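Local structure of DinB-like domain-containing protein (Enterococcus faecalis, 3CEX) at residues Leu80-Glu85 and Ala97-Ala102; Thr51-Asp56 and Ser108-Ala113. The protein is of unknown function but belongs to the DinB superfamily of helical-bundle proteins, some of whose members are metal-dependent enzymes. All blocks are in the same frame, centred on the assembly; numbering follows the deposited sequence.

Contact 1. Residues Leu80-Glu85 and Ala97-Ala102; sequences LDLPDE and AKVVVA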
ATOM      1  N   LEU A  80      18.061 -16.197  11.876  1.00 29.60           N
ATOM      2  CA  LEU A  80      16.982 -15.856  12.808  1.00 31.21           C
ATOM      3  C   LEU A  80      16.834 -16.919  13.899  1.00 32.09           C
ATOM      4  O   LEU A  80      16.998 -18.101  13.632  1.00 31.56           O
ATOM      5  CB  LEU A  80      15.660 -15.685  12.054  1.00 30.31           C
ATOM      6  CG  LEU A  80      15.528 -14.560  11.015  1.00 30.78           C
ATOM      7  CD1 LEU A  80      14.092 -14.487  10.507  1.00 31.84           C
ATOM      8  CD2 LEU A  80      15.967 -13.248  11.605  1.00 30.34           C
ATOM      9  N   ASP A  81      16.533 -16.492  15.124  1.00 34.24           N
ATOM     10  CA  ASP A  81      16.190 -17.447  16.188  1.00 35.09           C
ATOM     11  C   ASP A  81      14.721 -17.868  16.057  1.00 35.87           C
ATOM     12  O   ASP A  81      13.954 -17.821  17.006  1.00 36.80           O
ATOM     13  CB  ASP A  81      16.497 -16.859  17.570  1.00 35.70           C
ATOM     14  CG  ASP A  81      16.598 -17.933  18.683  1.00 37.96           C
ATOM     15  OD1 ASP A  81      16.718 -19.194  18.418  1.00 41.25           O
ATOM     16  OD2 ASP A  81      16.581 -17.473  19.858  1.00 44.80           O
ATOM     17  N   LEU A  82      14.359 -18.312  14.860  1.00 36.32           N
ATOM     18  CA  LEU A  82      13.037 -18.810  14.542  1.00 36.55           C
ATOM     19  C   LEU A  82      13.210 -20.036  13.650  1.00 37.09           C
ATOM     20  O   LEU A  82      14.078 -20.053  12.763  1.00 37.00           O
ATOM     21  CB  LEU A  82      12.231 -17.774  13.776  1.00 36.47           C
ATOM     22  CG  LEU A  82      11.781 -16.503  14.489  1.00 37.43           C
ATOM     23  CD1 LEU A  82      11.053 -15.651  13.467  1.00 35.26           C
ATOM     24  CD2 LEU A  82      10.904 -16.781  15.738  1.00 37.88           C
ATOM     25  N   PRO A  83      12.394 -21.073  13.870  1.00 36.79           N
ATOM     26  CA  PRO A  83      12.556 -22.282  13.072  1.00 37.30           C
ATOM     27  C   PRO A  83      12.021 -22.092  11.649  1.00 37.86           C
ATOM     28  O   PRO A  83      11.076 -21.326  11.445  1.00 36.83           O
ATOM     29  CB  PRO A  83      11.720 -23.317  13.846  1.00 37.22           C
ATOM     30  CG  PRO A  83      10.648 -22.506  14.512  1.00 36.40           C
ATOM     31  CD  PRO A  83      11.285 -21.175  14.837  1.00 37.20           C
ATOM     32  N   ASP A  84      12.647 -22.744  10.670  1.00 38.85           N
ATOM     33  CA  ASP A  84      12.061 -22.841   9.334  1.00 40.22           C
ATOM     34  C   ASP A  84      11.151 -24.060   9.372  1.00 40.83           C
ATOM     35  O   ASP A  84      11.595 -25.153   9.690  1.00 41.75           O
ATOM     36  CB  ASP A  84      13.137 -22.992   8.242  1.00 40.63           C
ATOM     37  CG  ASP A  84      13.914 -21.704   7.991  1.00 41.38           C
ATOM     38  OD1 ASP A  84      13.288 -20.621   7.953  1.00 42.22           O
ATOM     39  OD2 ASP A  84      15.148 -21.763   7.828  1.00 42.23           O
ATOM     40  N   GLU A  85       9.878 -23.856   9.070  1.00 41.96           N
ATOM     41  CA  GLU A  85       8.865 -24.898   9.189  1.00 43.03           C
ATOM     42  C   GLU A  85       8.132 -25.081   7.871  1.00 44.62           C
ATOM     43  O   GLU A  85       8.149 -24.180   7.018  1.00 45.74           O
ATOM     44  CB  GLU A  85       7.887 -24.515  10.308  1.00 42.84           C
ATOM     45  CG  GLU A  85       8.576 -24.466  11.665  1.00 41.34           C
ATOM     46  CD  GLU A  85       7.652 -24.262  12.845  1.00 40.58           C
ATOM     47  OE1 GLU A  85       6.463 -23.996  12.656  1.00 37.57           O
ATOM     48  OE2 GLU A  85       8.132 -24.361  13.988  1.00 38.12           O
ATOM     49  N   ALA A  97       9.815  -9.843  17.528  1.00 30.76           N
ATOM     50  CA  ALA A  97      10.997  -9.157  18.061  1.00 31.11           C
ATOM     51  C   ALA A  97      12.303  -9.884  17.748  1.00 31.26           C
ATOM     52  O   ALA A  97      13.362  -9.304  17.879  1.00 32.18           O
ATOM     53  CB  ALA A  97      10.869  -8.981  19.577  1.00 30.94           C
ATOM     54  N   LYS A  98      12.223 -11.156  17.364  1.00 30.74           N
ATOM     55  CA  LYS A  98      13.392 -11.931  17.021  1.00 30.94           C
ATOM     56  C   LYS A  98      13.805 -11.745  15.566  1.00 30.37           C
ATOM     57  O   LYS A  98      14.850 -12.257  15.154  1.00 29.76           O
ATOM     58  CB  LYS A  98      13.151 -13.421  17.294  1.00 30.70           C
ATOM     59  CG  LYS A  98      13.055 -13.740  18.778  1.00 31.91           C
ATOM     60  CD  LYS A  98      13.090 -15.241  19.006  1.00 33.25           C
ATOM     61  CE  LYS A  98      12.231 -15.700  20.189  1.00 36.14           C
ATOM     62  NZ  LYS A  98      13.036 -16.253  21.276  1.00 38.44           N
ATOM     63  N   VAL A  99      12.992 -11.042  14.777  1.00 29.39           N
ATOM     64  CA  VAL A  99      13.401 -10.753  13.415  1.00 28.63           C
ATOM     65  C   VAL A  99      14.232  -9.470  13.473  1.00 28.73           C
ATOM     66  O   VAL A  99      13.705  -8.362  13.484  1.00 27.87           O
ATOM     67  CB  VAL A  99      12.229 -10.649  12.449  1.00 28.29           C
ATOM     68  CG1 VAL A  99      12.760 -10.316  11.040  1.00 28.11           C
ATOM     69  CG2 VAL A  99      11.396 -11.976  12.446  1.00 26.42           C
ATOM     70  N   VAL A 100      15.546  -9.658  13.590  1.00 29.43           N
ATOM     71  CA  VAL A 100      16.512  -8.579  13.673  1.00 29.02           C
ATOM     72  C   VAL A 100      17.694  -8.955  12.783  1.00 29.65           C
ATOM     73  O   VAL A 100      17.930 -10.138  12.541  1.00 29.49           O
ATOM     74  CB  VAL A 100      16.985  -8.318  15.142  1.00 29.49           C
ATOM     75  CG1 VAL A 100      15.818  -7.833  15.985  1.00 28.39           C
ATOM     76  CG2 VAL A 100      17.643  -9.578  15.776  1.00 29.57           C
ATOM     77  N   VAL A 101      18.413  -7.948  12.285  1.00 29.37           N
ATOM     78  CA  VAL A 101      19.568  -8.180  11.414  1.00 29.32           C
ATOM     79  C   VAL A 101      20.814  -7.481  11.954  1.00 29.26           C
ATOM     80  O   VAL A 101      20.730  -6.472  12.682  1.00 28.45           O
ATOM     81  CB  VAL A 101      19.318  -7.688   9.960  1.00 29.71           C
ATOM     82  CG1 VAL A 101      18.281  -8.559   9.240  1.00 29.81           C
ATOM     83  CG2 VAL A 101      18.905  -6.211   9.952  1.00 28.82           C
ATOM     84  N   ALA A 102      21.977  -8.012  11.569  1.00 29.30           N
ATOM     85  CA  ALA A 102      23.264  -7.427  11.952  1.00 29.09           C
ATOM     86  C   ALA A 102      23.603  -6.169  11.135  1.00 28.94           C
ATOM     87  O   ALA A 102      24.240  -5.248  11.651  1.00 28.63           O
ATOM     88  CB  ALA A 102      24.379  -8.482  11.835  1.00 28.10           C
TER
HETATM   89  O   HOH W   1      16.659 -13.611  15.964  1.00 39.48           O

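Contact 2. Residues Thr51-Asp56 and Ser108-Ala113; sequences TARELD and SDYLAA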
ATOM      1  N   THR A  51       7.952  -8.594   3.922  1.00 28.43           N
ATOM      2  CA  THR A  51       7.579  -8.282   2.545  1.00 28.21           C
ATOM      3  C   THR A  51       8.412  -9.113   1.570  1.00 28.88           C
ATOM      4  O   THR A  51       7.855  -9.699   0.656  1.00 28.47           O
ATOM      5  CB  THR A  51       7.694  -6.779   2.277  1.00 28.89           C
ATOM      6  OG1 THR A  51       6.772  -6.112   3.167  1.00 29.57           O
ATOM      7  CG2 THR A  51       7.367  -6.408   0.777  1.00 28.24           C
ATOM      8  N   ALA A  52       9.731  -9.160   1.754  1.00 28.15           N
ATOM      9  CA  ALA A  52      10.594  -9.977   0.898  1.00 28.74           C
ATOM     10  C   ALA A  52      10.192 -11.447   1.025  1.00 29.45           C
ATOM     11  O   ALA A  52      10.104 -12.156   0.020  1.00 29.52           O
ATOM     12  CB  ALA A  52      12.050  -9.783   1.254  1.00 27.71           C
ATOM     13  N   ARG A  53       9.929 -11.893   2.241  1.00 30.50           N
ATOM     14  CA  ARG A  53       9.586 -13.287   2.498  1.00 31.61           C
ATOM     15  C   ARG A  53       8.249 -13.689   1.857  1.00 32.45           C
ATOM     16  O   ARG A  53       8.123 -14.786   1.292  1.00 33.03           O
ATOM     17  CB  ARG A  53       9.610 -13.537   4.019  1.00 32.61           C
ATOM     18  CG  ARG A  53       9.516 -14.948   4.492  1.00 35.12           C
ATOM     19  CD  ARG A  53      10.816 -15.700   4.421  1.00 41.19           C
ATOM     20  NE  ARG A  53      10.712 -16.842   5.333  1.00 46.31           N
ATOM     21  CZ  ARG A  53      10.366 -18.086   5.001  1.00 48.28           C
ATOM     22  NH1 ARG A  53      10.118 -18.425   3.741  1.00 51.62           N
ATOM     23  NH2 ARG A  53      10.290 -19.016   5.944  1.00 50.79           N
ATOM     24  N   GLU A  54       7.258 -12.802   1.913  1.00 32.40           N
ATOM     25  CA  GLU A  54       5.961 -13.132   1.385  1.00 33.76           C
ATOM     26  C   GLU A  54       5.920 -13.130  -0.161  1.00 33.32           C
ATOM     27  O   GLU A  54       5.238 -13.966  -0.749  1.00 32.91           O
ATOM     28  CB  GLU A  54       4.906 -12.179   1.971  1.00 34.59           C
ATOM     29  CG  GLU A  54       3.509 -12.498   1.572  1.00 40.83           C
ATOM     30  CD  GLU A  54       2.891 -13.675   2.319  1.00 45.94           C
ATOM     31  OE1 GLU A  54       3.611 -14.544   2.863  1.00 52.58           O
ATOM     32  OE2 GLU A  54       1.650 -13.730   2.355  1.00 52.67           O
ATOM     33  N   LEU A  55       6.577 -12.158  -0.800  1.00 32.47           N
ATOM     34  CA  LEU A  55       6.785 -12.198  -2.265  1.00 32.50           C
ATOM     35  C   LEU A  55       7.498 -13.485  -2.693  1.00 32.49           C
ATOM     36  O   LEU A  55       7.079 -14.187  -3.631  1.00 32.06           O
ATOM     37  CB  LEU A  55       7.591 -10.978  -2.729  1.00 31.82           C
ATOM     38  CG  LEU A  55       6.921  -9.583  -2.581  1.00 32.17           C
ATOM     39  CD1 LEU A  55       7.896  -8.438  -2.900  1.00 30.56           C
ATOM     40  CD2 LEU A  55       5.661  -9.497  -3.459  1.00 31.84           C
ATOM     41  N   ASP A  56       8.628 -13.754  -2.050  1.00 31.68           N
ATOM     42  CA  ASP A  56       9.383 -14.975  -2.276  1.00 32.33           C
ATOM     43  C   ASP A  56       8.479 -16.227  -2.171  1.00 31.49           C
ATOM     44  O   ASP A  56       8.264 -16.937  -3.153  1.00 31.73           O
ATOM     45  CB  ASP A  56      10.545 -15.040  -1.256  1.00 31.53           C
ATOM     46  CG  ASP A  56      11.491 -16.214  -1.482  1.00 32.70           C
ATOM     47  OD1 ASP A  56      11.476 -16.835  -2.571  1.00 30.34           O
ATOM     48  OD2 ASP A  56      12.295 -16.482  -0.550  1.00 30.69           O
ATOM     49  N   SER A 108      18.033  -5.015   2.269  1.00 27.92           N
ATOM     50  CA  SER A 108      17.979  -4.470   0.933  1.00 28.17           C
ATOM     51  C   SER A 108      18.200  -5.545  -0.115  1.00 28.13           C
ATOM     52  O   SER A 108      17.533  -5.552  -1.173  1.00 27.50           O
ATOM     53  CB  SER A 108      19.047  -3.409   0.731  1.00 28.64           C
ATOM     54  OG  SER A 108      18.748  -2.276   1.476  1.00 31.71           O
ATOM     55  N   ASP A 109      19.188  -6.404   0.149  1.00 28.22           N
ATOM     56  CA  ASP A 109      19.565  -7.471  -0.795  1.00 28.06           C
ATOM     57  C   ASP A 109      18.476  -8.534  -0.948  1.00 27.41           C
ATOM     58  O   ASP A 109      18.142  -8.965  -2.086  1.00 27.26           O
ATOM     59  CB  ASP A 109      20.894  -8.110  -0.372  1.00 28.51           C
ATOM     60  CG  ASP A 109      22.080  -7.187  -0.529  1.00 32.02           C
ATOM     61  OD1 ASP A 109      21.964  -6.116  -1.176  1.00 33.99           O
ATOM     62  OD2 ASP A 109      23.155  -7.546   0.007  1.00 33.60           O
ATOM     63  N   TYR A 110      17.886  -8.959   0.163  1.00 26.60           N
ATOM     64  CA  TYR A 110      16.850  -9.980   0.071  1.00 26.46           C
ATOM     65  C   TYR A 110      15.565  -9.396  -0.559  1.00 26.75           C
ATOM     66  O   TYR A 110      14.919 -10.033  -1.395  1.00 25.52           O
ATOM     67  CB  TYR A 110      16.576 -10.623   1.443  1.00 26.71           C
ATOM     68  CG  TYR A 110      15.518 -11.717   1.436  1.00 26.37           C
ATOM     69  CD1 TYR A 110      15.448 -12.663   0.406  1.00 27.48           C
ATOM     70  CD2 TYR A 110      14.613 -11.824   2.456  1.00 25.48           C
ATOM     71  CE1 TYR A 110      14.448 -13.688   0.417  1.00 27.52           C
ATOM     72  CE2 TYR A 110      13.641 -12.819   2.466  1.00 26.36           C
ATOM     73  CZ  TYR A 110      13.552 -13.743   1.448  1.00 26.84           C
ATOM     74  OH  TYR A 110      12.563 -14.721   1.502  1.00 27.45           O
ATOM     75  N   LEU A 111      15.210  -8.169  -0.197  1.00 27.13           N
ATOM     76  CA  LEU A 111      14.067  -7.527  -0.849  1.00 27.72           C
ATOM     77  C   LEU A 111      14.282  -7.343  -2.362  1.00 28.05           C
ATOM     78  O   LEU A 111      13.380  -7.609  -3.155  1.00 27.88           O
ATOM     79  CB  LEU A 111      13.720  -6.175  -0.194  1.00 27.56           C
ATOM     80  CG  LEU A 111      12.441  -5.468  -0.673  1.00 26.84           C
ATOM     81  CD1 LEU A 111      11.194  -6.364  -0.465  1.00 27.54           C
ATOM     82  CD2 LEU A 111      12.259  -4.116   0.117  1.00 28.18           C
ATOM     83  N   ALA A 112      15.473  -6.909  -2.755  1.00 27.91           N
ATOM     84  CA  ALA A 112      15.789  -6.743  -4.186  1.00 27.95           C
ATOM     85  C   ALA A 112      15.676  -8.067  -4.943  1.00 28.23           C
ATOM     86  O   ALA A 112      15.161  -8.103  -6.074  1.00 27.77           O
ATOM     87  CB  ALA A 112      17.214  -6.141  -4.378  1.00 28.35           C
ATOM     88  N   ALA A 113      16.165  -9.154  -4.326  1.00 28.42           N
ATOM     89  CA  ALA A 113      16.031 -10.482  -4.905  1.00 28.00           C
ATOM     90  C   ALA A 113      14.565 -10.884  -5.017  1.00 28.19           C
ATOM     91  O   ALA A 113      14.165 -11.459  -6.029  1.00 27.65           O
ATOM     92  CB  ALA A 113      16.816 -11.527  -4.115  1.00 27.78           C
TER

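Contact 1. Residues Leu80-Glu85 and Ala97-Ala102
Leu80 and Leu82 meet Val99 in the apolar part of this contact. Both leucines reach the same methyl, Val99 CG2. Leu82 CD1 lies 3.8 Å from Val99 CG2, and the two side chains cross at about a right angle. Leu80 CD1 is the looser neighbour of Val99 CG2, at 4.2 Å. The other branch of Leu80 turns to the backbone, where CD2 packs 3.8 Å from Val100 O and also touches Lys98 O and Val99 CA. In Val99, CG1 stands anti to the backbone N (chi1 179°) and CG2 anti to the carbonyl carbon, which turns CG2 toward both leucines; their CD1 methyls approach it from the same side. Val99 is buried, and Trp46 and Trp49 of helix 44-62 pack on it as well.

The polar part is looser and lies at the surface. The Lys98 chain runs past the Asp81 carbonyl oxygen, with CD 3.4 Å from Asp81 O. It bends at chi3 and chi4 and ends with NZ 4.0 Å from Asp81 OD2. That is too long for a salt bridge, so any attraction between the charges is probably modest.

One water accepts from Asp81 N at 3.0 Å. It also lies by Lys98 O, but too close to be trusted, so a bridge between the backbones is doubtful. The water sits beside the inverse gamma turn centred on Asp81, whose closing bond, Leu82 N to Leu80 O, is weak.

Asp84 bonds to Trp69 and Thr75.

The arrangement is a loop-to-loop contact on the outside of the DinB-like helical bundle. It joins the loop after helix 74-78 to the loop between helices 93-96 and 104-124, with Leu80 and Val99 packed on helix 44-62, Leu82 on His91, and Asp81 and Lys98 exposed on the outer side.

Contact 2. Residues Thr51-Asp56 and Ser108-Ala113
Two long helices of the DinB-like bundle, 44-62 and 104-124, pack side by side here in the buried interior. Their local axes come within 8.6 Å and run in nearly the same direction, 27° apart. Ala52 and Leu111 mark the close point, with Ala52 CA 4.6 Å from Leu111 CA. The small Ala52 side chain points at the other helix and permits this approach.

Ala52 CB sits over one face of the Tyr110 ring in a CH-pi contact, 3.9 Å from the centroid and close to the ring normal. Its nearest ring atom is Tyr110 CD2, at 3.5 Å. On the Leu111 side, Ala52 CB lies 3.9 Å from Leu111 CD1. The same leucine methyl reaches Thr51 CG2 at 4.0 Å.

Tyr110 carries CG anti to its own N (chi1 -179°), which sends the ring across to helix 44-62. There its hydroxyl passes beside Arg53, with Tyr110 OH 3.5 Å from Arg53 CD. It ends on Asp56, where Tyr110 OH donates to Asp56 OD2 at 2.7 Å. The acceptor lies in the ring plane, at its edge, and uses its anti lone pair. The carboxylate is turned 81° from the ring.

In Asp56, OD1 takes the backbone N-H of Leu68 and OD2 the backbone N-H of Trp69, so OD2 receives two bonds. The Trp69 ring also meets the Tyr110 ring and forms a cation-pi pair with Arg53.

The buried carboxylate is thus met by three donors, one from a side chain and two from the backbone. These bonds would help to stabilise its negative charge. They also fix the rotation of Asp56 and tie helix 104-124 and residues 68-69 to helix 44-62.

In the fold
The centres of the two contacts lie 15 Å apart. Contact 2 is near the middle of the chain, about 5 Å from its centre; contact 1 is at the surface, about 15 Å out. Along the sequence, both segments of contact 1 fall between the two segments of contact 2. The order is 51-56, 80-85, 97-102, 108-113. Helix 104-124 begins just after 97-102 and carries 108-113. Helix 44-62 also serves both, since it carries 51-56 and touches Leu80 and Val99 of contact 1. Asp84 and Arg53 form a long, weak ion pair between them. The long connection between two bundle helices is thus folded back against the bundle.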